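Local coordinates for extracellular solute-binding protein family 1 (Pseudothermotoga lettingae, PDB 5CI5), which probably serves as the extracellular solute-binding component of an ABC transporter for sugars, and is found here with alpha-D-tagatose bound, at residues P155-D167 with Y283-A295. Numbering follows the deposited sequence.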
ATOM      1  N   PRO A 155      11.686 -20.496 -11.230  1.00 32.03           N
ATOM      2  CA  PRO A 155      10.620 -19.590 -10.776  1.00 33.86           C
ATOM      3  C   PRO A 155      10.026 -19.992  -9.433  1.00 33.53           C
ATOM      4  O   PRO A 155       9.611 -19.149  -8.635  1.00 39.63           O
ATOM      5  CB  PRO A 155       9.559 -19.707 -11.875  1.00 35.40           C
ATOM      6  CG  PRO A 155      10.216 -20.294 -13.009  1.00 34.21           C
ATOM      7  CD  PRO A 155      11.325 -21.147 -12.495  1.00 36.65           C
ATOM      8  N   ASP A 156       9.999 -21.291  -9.184  1.00 23.48           N
ATOM      9  CA  ASP A 156       9.371 -21.817  -7.986  1.00 17.75           C
ATOM     10  C   ASP A 156      10.305 -21.771  -6.795  1.00 21.15           C
ATOM     11  O   ASP A 156       9.948 -22.236  -5.706  1.00 23.98           O
ATOM     12  CB  ASP A 156       8.898 -23.251  -8.236  1.00 23.33           C
ATOM     13  CG  ASP A 156       7.844 -23.321  -9.314  1.00 35.99           C
ATOM     14  OD1 ASP A 156       7.124 -22.315  -9.496  1.00 37.56           O
ATOM     15  OD2 ASP A 156       7.747 -24.362  -9.993  1.00 43.33           O
ATOM     16  N   ASN A 157      11.502 -21.226  -7.004  1.00 21.73           N
ATOM     17  CA  ASN A 157      12.449 -20.997  -5.911  1.00 20.17           C
ATOM     18  C   ASN A 157      12.951 -19.547  -5.902  1.00 21.76           C
ATOM     19  O   ASN A 157      14.127 -19.276  -6.169  1.00 19.23           O
ATOM     20  CB  ASN A 157      13.633 -21.958  -6.010  1.00 18.93           C
ATOM     21  CG  ASN A 157      14.474 -21.976  -4.743  1.00 31.22           C
ATOM     22  OD1 ASN A 157      13.951 -21.844  -3.638  1.00 30.95           O
ATOM     23  ND2 ASN A 157      15.784 -22.120  -4.900  1.00 33.11           N
ATOM     24  N   PRO A 158      12.054 -18.600  -5.596  1.00 17.15           N
ATOM     25  CA  PRO A 158      12.464 -17.195  -5.616  1.00 20.33           C
ATOM     26  C   PRO A 158      13.498 -16.916  -4.528  1.00 14.13           C
ATOM     27  O   PRO A 158      13.655 -17.711  -3.590  1.00 14.97           O
ATOM     28  CB  PRO A 158      11.148 -16.439  -5.365  1.00 16.94           C
ATOM     29  CG  PRO A 158      10.287 -17.418  -4.639  1.00 22.11           C
ATOM     30  CD  PRO A 158      10.630 -18.756  -5.248  1.00 20.01           C
ATOM     31  N   PRO A 159      14.248 -15.827  -4.673  1.00 11.25           N
ATOM     32  CA  PRO A 159      15.272 -15.491  -3.669  1.00 10.44           C
ATOM     33  C   PRO A 159      14.676 -15.313  -2.279  1.00 10.95           C
ATOM     34  O   PRO A 159      13.588 -14.734  -2.145  1.00 12.56           O
ATOM     35  CB  PRO A 159      15.859 -14.172  -4.188  1.00 11.87           C
ATOM     36  CG  PRO A 159      14.794 -13.608  -5.074  1.00 12.46           C
ATOM     37  CD  PRO A 159      14.126 -14.787  -5.711  1.00 12.12           C
ATOM     38  N   LYS A 160      15.409 -15.761  -1.264  1.00 10.53           N
ATOM     39  CA  LYS A 160      14.978 -15.654   0.124  1.00 12.42           C
ATOM     40  C   LYS A 160      15.775 -14.591   0.873  1.00 11.99           C
ATOM     41  O   LYS A 160      15.276 -13.992   1.817  1.00 11.55           O
ATOM     42  CB  LYS A 160      15.134 -16.998   0.834  1.00 11.77           C
ATOM     43  CG  LYS A 160      14.246 -18.105   0.263  1.00 14.91           C
ATOM     44  CD  LYS A 160      14.646 -19.466   0.835  1.00 28.90           C
ATOM     45  CE  LYS A 160      14.204 -20.625  -0.078  1.00 41.15           C
ATOM     46  NZ  LYS A 160      15.031 -21.868   0.089  1.00 51.79           N
ATOM     47  N   THR A 161      17.013 -14.360   0.444  1.00 11.18           N
ATOM     48  CA  THR A 161      17.895 -13.439   1.134  1.00 10.82           C
ATOM     49  C   THR A 161      18.320 -12.300   0.237  1.00 11.69           C
ATOM     50  O   THR A 161      18.182 -12.356  -0.993  1.00  9.80           O
ATOM     51  CB  THR A 161      19.158 -14.127   1.590  1.00 10.69           C
ATOM     52  OG1 THR A 161      19.896 -14.505   0.419  1.00 13.03           O
ATOM     53  CG2 THR A 161      18.819 -15.364   2.442  1.00 16.82           C
ATOM     54  N   TRP A 162      18.852 -11.259   0.847  1.00  8.38           N
ATOM     55  CA  TRP A 162      19.397 -10.159   0.061  1.00  9.92           C
ATOM     56  C   TRP A 162      20.487 -10.625  -0.903  1.00  8.71           C
ATOM     57  O   TRP A 162      20.569 -10.136  -2.036  1.00 10.33           O
ATOM     58  CB  TRP A 162      19.960  -9.085   0.963  1.00  8.48           C
ATOM     59  CG  TRP A 162      18.938  -8.187   1.567  1.00  8.37           C
ATOM     60  CD1 TRP A 162      17.574  -8.296   1.480  1.00 11.60           C
ATOM     61  CD2 TRP A 162      19.200  -7.006   2.312  1.00 10.18           C
ATOM     62  NE1 TRP A 162      16.981  -7.256   2.144  1.00 10.55           N
ATOM     63  CE2 TRP A 162      17.957  -6.447   2.660  1.00 11.90           C
ATOM     64  CE3 TRP A 162      20.371  -6.362   2.734  1.00 11.05           C
ATOM     65  CZ2 TRP A 162      17.849  -5.270   3.401  1.00 10.41           C
ATOM     66  CZ3 TRP A 162      20.248  -5.182   3.479  1.00  9.29           C
ATOM     67  CH2 TRP A 162      19.009  -4.668   3.811  1.00  9.75           C
ATOM     68  N   ASP A 163      21.323 -11.559  -0.469  1.00  9.80           N
ATOM     69  CA  ASP A 163      22.395 -12.026  -1.340  1.00 11.78           C
ATOM     70  C   ASP A 163      21.797 -12.716  -2.573  1.00 10.94           C
ATOM     71  O   ASP A 163      22.235 -12.511  -3.713  1.00 11.41           O
ATOM     72  CB  ASP A 163      23.319 -12.980  -0.611  1.00 12.70           C
ATOM     73  CG  ASP A 163      24.262 -12.262   0.353  1.00 19.37           C
ATOM     74  OD1 ASP A 163      24.388 -11.019   0.272  1.00 21.98           O
ATOM     75  OD2 ASP A 163      24.874 -12.952   1.181  1.00 26.94           O
ATOM     76  N   GLU A 164      20.769 -13.520  -2.341  1.00 10.35           N
ATOM     77  CA  GLU A 164      20.108 -14.224  -3.439  1.00 11.23           C
ATOM     78  C   GLU A 164      19.364 -13.240  -4.342  1.00 10.60           C
ATOM     79  O   GLU A 164      19.353 -13.405  -5.563  1.00 10.42           O
ATOM     80  CB  GLU A 164      19.162 -15.292  -2.889  1.00 11.86           C
ATOM     81  CG  GLU A 164      19.921 -16.448  -2.252  1.00  9.74           C
ATOM     82  CD  GLU A 164      19.027 -17.418  -1.486  1.00 16.78           C
ATOM     83  OE1 GLU A 164      17.811 -17.182  -1.377  1.00 19.80           O
ATOM     84  OE2 GLU A 164      19.564 -18.423  -0.980  1.00 19.25           O
ATOM     85  N   LEU A 165      18.793 -12.191  -3.752  1.00  9.73           N
ATOM     86  CA  LEU A 165      18.060 -11.189  -4.531  1.00  9.32           C
ATOM     87  C   LEU A 165      19.017 -10.514  -5.485  1.00 11.05           C
ATOM     88  O   LEU A 165      18.729 -10.332  -6.664  1.00 10.98           O
ATOM     89  CB  LEU A 165      17.394 -10.153  -3.616  1.00  8.28           C
ATOM     90  CG  LEU A 165      16.840  -8.878  -4.263  1.00 10.86           C
ATOM     91  CD1 LEU A 165      15.787  -9.260  -5.254  1.00 15.89           C
ATOM     92  CD2 LEU A 165      16.279  -7.972  -3.185  1.00 13.57           C
ATOM     93  N   LEU A 166      20.170 -10.135  -4.965  1.00 10.75           N
ATOM     94  CA  LEU A 166      21.164  -9.441  -5.792  1.00 11.32           C
ATOM     95  C   LEU A 166      21.628 -10.327  -6.932  1.00 12.09           C
ATOM     96  O   LEU A 166      21.740  -9.888  -8.094  1.00 11.77           O
ATOM     97  CB  LEU A 166      22.360  -9.027  -4.946  1.00  8.86           C
ATOM     98  CG  LEU A 166      23.508  -8.322  -5.660  1.00 10.35           C
ATOM     99  CD1 LEU A 166      22.995  -7.086  -6.378  1.00 10.65           C
ATOM    100  CD2 LEU A 166      24.617  -7.957  -4.704  1.00 10.82           C
ATOM    101  N   ASP A 167      21.922 -11.583  -6.601  1.00 11.68           N
ATOM    102  CA  ASP A 167      22.413 -12.521  -7.606  1.00 10.24           C
ATOM    103  C   ASP A 167      21.376 -12.707  -8.716  1.00 11.44           C
ATOM    104  O   ASP A 167      21.714 -12.605  -9.908  1.00 12.32           O
ATOM    105  CB  ASP A 167      22.782 -13.862  -6.964  1.00 12.89           C
ATOM    106  CG  ASP A 167      23.593 -14.744  -7.905  1.00 28.40           C
ATOM    107  OD1 ASP A 167      24.783 -14.444  -8.142  1.00 41.22           O
ATOM    108  OD2 ASP A 167      23.028 -15.717  -8.421  1.00 36.45           O
ATOM    109  N   TYR A 283       3.082 -15.302 -12.972  1.00 11.98           N
ATOM    110  CA  TYR A 283       3.675 -14.420 -11.976  1.00 12.09           C
ATOM    111  C   TYR A 283       3.298 -14.948 -10.609  1.00 12.35           C
ATOM    112  O   TYR A 283       2.320 -15.696 -10.467  1.00 11.97           O
ATOM    113  CB  TYR A 283       3.191 -12.974 -12.153  1.00 10.97           C
ATOM    114  CG  TYR A 283       1.770 -12.751 -11.682  1.00 11.99           C
ATOM    115  CD1 TYR A 283       0.696 -12.901 -12.564  1.00 11.97           C
ATOM    116  CD2 TYR A 283       1.487 -12.393 -10.360  1.00 11.46           C
ATOM    117  CE1 TYR A 283      -0.584 -12.721 -12.151  1.00 12.68           C
ATOM    118  CE2 TYR A 283       0.205 -12.202  -9.938  1.00 13.43           C
ATOM    119  CZ  TYR A 283      -0.835 -12.357 -10.837  1.00 14.59           C
ATOM    120  OH  TYR A 283      -2.137 -12.174 -10.436  1.00 15.55           O
ATOM    121  N   SER A 284       4.080 -14.600  -9.582  1.00 10.28           N
ATOM    122  CA  SER A 284       3.716 -14.980  -8.228  1.00 11.72           C
ATOM    123  C   SER A 284       4.211 -13.983  -7.196  1.00 12.66           C
ATOM    124  O   SER A 284       4.703 -12.897  -7.550  1.00 10.31           O
ATOM    125  CB  SER A 284       4.262 -16.353  -7.891  1.00 18.78           C
ATOM    126  OG  SER A 284       3.530 -16.860  -6.785  1.00 18.75           O
ATOM    127  N   VAL A 285       4.053 -14.351  -5.928  1.00 10.05           N
ATOM    128  CA  VAL A 285       4.549 -13.553  -4.832  1.00  9.99           C
ATOM    129  C   VAL A 285       5.303 -14.450  -3.872  1.00 12.45           C
ATOM    130  O   VAL A 285       5.114 -15.658  -3.861  1.00 13.14           O
ATOM    131  CB  VAL A 285       3.410 -12.832  -4.073  1.00 12.89           C
ATOM    132  CG1 VAL A 285       2.753 -11.813  -4.971  1.00 10.97           C
ATOM    133  CG2 VAL A 285       2.386 -13.848  -3.573  1.00  9.89           C
ATOM    134  N   ALA A 286       6.165 -13.843  -3.070  1.00 10.24           N
ATOM    135  CA  ALA A 286       6.908 -14.541  -2.041  1.00  7.71           C
ATOM    136  C   ALA A 286       7.262 -13.549  -0.968  1.00 10.03           C
ATOM    137  O   ALA A 286       7.288 -12.340  -1.217  1.00  8.99           O
ATOM    138  CB  ALA A 286       8.170 -15.172  -2.600  1.00 10.77           C
ATOM    139  N   LEU A 287       7.554 -14.045   0.222  1.00 10.09           N
ATOM    140  CA  LEU A 287       8.131 -13.192   1.244  1.00  9.96           C
ATOM    141  C   LEU A 287       9.308 -12.411   0.647  1.00  6.41           C
ATOM    142  O   LEU A 287      10.169 -12.986  -0.020  1.00 10.01           O
ATOM    143  CB  LEU A 287       8.594 -14.040   2.421  1.00 11.54           C
ATOM    144  CG  LEU A 287       9.255 -13.332   3.598  1.00  8.72           C
ATOM    145  CD1 LEU A 287       8.310 -12.347   4.276  1.00 10.55           C
ATOM    146  CD2 LEU A 287       9.720 -14.381   4.602  1.00 13.35           C
ATOM    147  N   HIS A 288       9.353 -11.097   0.863  1.00  7.99           N
ATOM    148  CA  HIS A 288      10.421 -10.347   0.244  1.00  8.32           C
ATOM    149  C   HIS A 288      11.760 -10.830   0.822  1.00  7.57           C
ATOM    150  O   HIS A 288      11.884 -11.090   2.033  1.00  8.90           O
ATOM    151  CB  HIS A 288      10.260  -8.840   0.455  1.00  6.82           C
ATOM    152  CG  HIS A 288      11.121  -7.998  -0.445  1.00  7.98           C
ATOM    153  ND1 HIS A 288      12.453  -7.755  -0.193  1.00  7.06           N
ATOM    154  CD2 HIS A 288      10.821  -7.318  -1.576  1.00  6.26           C
ATOM    155  CE1 HIS A 288      12.937  -6.961  -1.132  1.00  7.93           C
ATOM    156  NE2 HIS A 288      11.968  -6.698  -1.999  1.00  8.05           N
ATOM    157  N   PRO A 289      12.767 -10.978  -0.043  1.00  9.49           N
ATOM    158  CA  PRO A 289      14.110 -11.290   0.460  1.00  9.57           C
ATOM    159  C   PRO A 289      14.537 -10.365   1.603  1.00  8.12           C
ATOM    160  O   PRO A 289      14.239  -9.160   1.586  1.00  8.61           O
ATOM    161  CB  PRO A 289      14.995 -11.082  -0.774  1.00 10.09           C
ATOM    162  CG  PRO A 289      14.091 -11.433  -1.911  1.00 11.43           C
ATOM    163  CD  PRO A 289      12.739 -10.895  -1.516  1.00  8.56           C
ATOM    164  N   TYR A 290      15.232 -10.931   2.585  1.00  8.50           N
ATOM    165  CA  TYR A 290      15.601 -10.163   3.769  1.00  7.61           C
ATOM    166  C   TYR A 290      17.044 -10.461   4.184  1.00 10.86           C
ATOM    167  O   TYR A 290      17.717 -11.340   3.618  1.00 11.83           O
ATOM    168  CB  TYR A 290      14.604 -10.435   4.913  1.00  9.09           C
ATOM    169  CG  TYR A 290      14.575 -11.866   5.410  1.00 10.11           C
ATOM    170  CD1 TYR A 290      15.411 -12.285   6.432  1.00 13.96           C
ATOM    171  CD2 TYR A 290      13.700 -12.784   4.869  1.00 11.97           C
ATOM    172  CE1 TYR A 290      15.374 -13.593   6.894  1.00 18.25           C
ATOM    173  CE2 TYR A 290      13.658 -14.089   5.321  1.00 15.17           C
ATOM    174  CZ  TYR A 290      14.498 -14.484   6.340  1.00 23.31           C
ATOM    175  OH  TYR A 290      14.455 -15.778   6.796  1.00 27.46           O
ATOM    176  N   ASP A 291      17.510  -9.680   5.154  1.00 11.89           N
ATOM    177  CA  ASP A 291      18.866  -9.717   5.676  1.00 11.16           C
ATOM    178  C   ASP A 291      18.836 -10.372   7.065  1.00 12.74           C
ATOM    179  O   ASP A 291      19.044 -11.585   7.192  1.00 16.20           O
ATOM    180  CB  ASP A 291      19.421  -8.287   5.729  1.00 13.23           C
ATOM    181  CG  ASP A 291      20.752  -8.191   6.440  1.00 17.87           C
ATOM    182  OD1 ASP A 291      21.595  -9.091   6.243  1.00 18.16           O
ATOM    183  OD2 ASP A 291      20.960  -7.201   7.177  1.00 17.31           O
ATOM    184  N   ALA A 292      18.491  -9.594   8.086  1.00 11.56           N
ATOM    185  CA  ALA A 292      18.464 -10.076   9.466  1.00 12.61           C
ATOM    186  C   ALA A 292      17.143 -10.734   9.888  1.00 17.58           C
ATOM    187  O   ALA A 292      17.134 -11.698  10.663  1.00 15.55           O
ATOM    188  CB  ALA A 292      18.766  -8.925  10.399  1.00 17.50           C
ATOM    189  N   LYS A 293      16.031 -10.204   9.383  1.00 11.81           N
ATOM    190  CA  LYS A 293      14.691 -10.565   9.847  1.00 12.20           C
ATOM    191  C   LYS A 293      13.721 -10.511   8.681  1.00 11.41           C
ATOM    192  O   LYS A 293      13.769  -9.561   7.906  1.00 12.27           O
ATOM    193  CB  LYS A 293      14.190  -9.593  10.922  1.00 15.53           C
ATOM    194  CG  LYS A 293      15.005  -9.517  12.209  1.00 38.72           C
ATOM    195  CD  LYS A 293      14.225  -8.749  13.297  1.00 45.78           C
ATOM    196  CE  LYS A 293      15.083  -8.462  14.529  1.00 49.86           C
ATOM    197  NZ  LYS A 293      15.908  -9.635  14.947  1.00 53.35           N
ATOM    198  N   PRO A 294      12.790 -11.474   8.596  1.00 12.51           N
ATOM    199  CA  PRO A 294      11.676 -11.343   7.659  1.00 12.90           C
ATOM    200  C   PRO A 294      10.888 -10.075   7.910  1.00 10.08           C
ATOM    201  O   PRO A 294      10.666  -9.705   9.067  1.00 12.99           O
ATOM    202  CB  PRO A 294      10.816 -12.569   7.947  1.00 17.70           C
ATOM    203  CG  PRO A 294      11.675 -13.495   8.702  1.00 20.18           C
ATOM    204  CD  PRO A 294      12.655 -12.672   9.441  1.00 17.38           C
ATOM    205  N   ALA A 295      10.454  -9.433   6.831  1.00 10.09           N
ATOM    206  CA  ALA A 295       9.668  -8.204   6.944  1.00  8.19           C
ATOM    207  C   ALA A 295       8.579  -8.098   5.896  1.00  7.91           C
ATOM    208  O   ALA A 295       8.747  -8.500   4.750  1.00  8.59           O
ATOM    209  CB  ALA A 295      10.586  -6.982   6.842  1.00 10.97           C
TER
HETATM  210  O   HOH W   1      11.421 -15.212  -0.642  1.00 20.41           O
HETATM  211  O   HOH W   2      14.392  -5.992   1.793  1.00 10.16           O
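Pro289 O, at the edge of the Trp162 indole and in its plane, is gripped from two quarters. His288 ND1 donates to Pro289 O (2.9 Å), in the carbonyl plane and on a lone pair, and water 2 donates a second bond while accepting from Trp162 NE1, tying the indole to the loop. His288 CG lies anti to its backbone N (chi1 -165°), which brings ND1 round to the next residue's carbonyl; the far nitrogen, NE2, bonds Tyr182 OH. Across one face of Trp162, Asp291 CB sits over the six-membered ring, 3.6 Å from its centroid, a CH-pi contact. Asp291's carboxylate lies 21° from the ring plane and forms a salt bridge with Lys224. Phe199 and Phe228 also meet the indole. Replacing Trp162 with alanine removes the indole and its N-H; water 2 would probably be held less firmly, and Asp291 CB is likely to lose the face it packs on. Beside the indole the backbones form a single beta bridge: Tyr290 N donates to Lys160 O, and Trp162 N donates to Tyr290 O (3.0 Å). Helix 162-172 begins here with a capping box: Thr161 OG1 accepts from Glu164 N, and Glu164 OE1 takes Lys160 N (2.8 Å) and, weakly, Thr161 N. The Pro289 ring packs its CG against Pro159 CG and its CB against Leu165 CB (3.8 Å). Farther along, water 1 donates to Pro159 O (2.7 Å) and to Leu287 O (2.6 Å), joining two carbonyls that cannot bond each other, and Pro158 CG rests on Ala286 CB. The His288 side chain is about 14 Å from the bound tagatose, and the contact is structural: with the carbonyls of Pro159, Leu287 and Pro289 met by water or His288, polar bonds as well as proline packing join residues 287-291 to the start of helix 162-172.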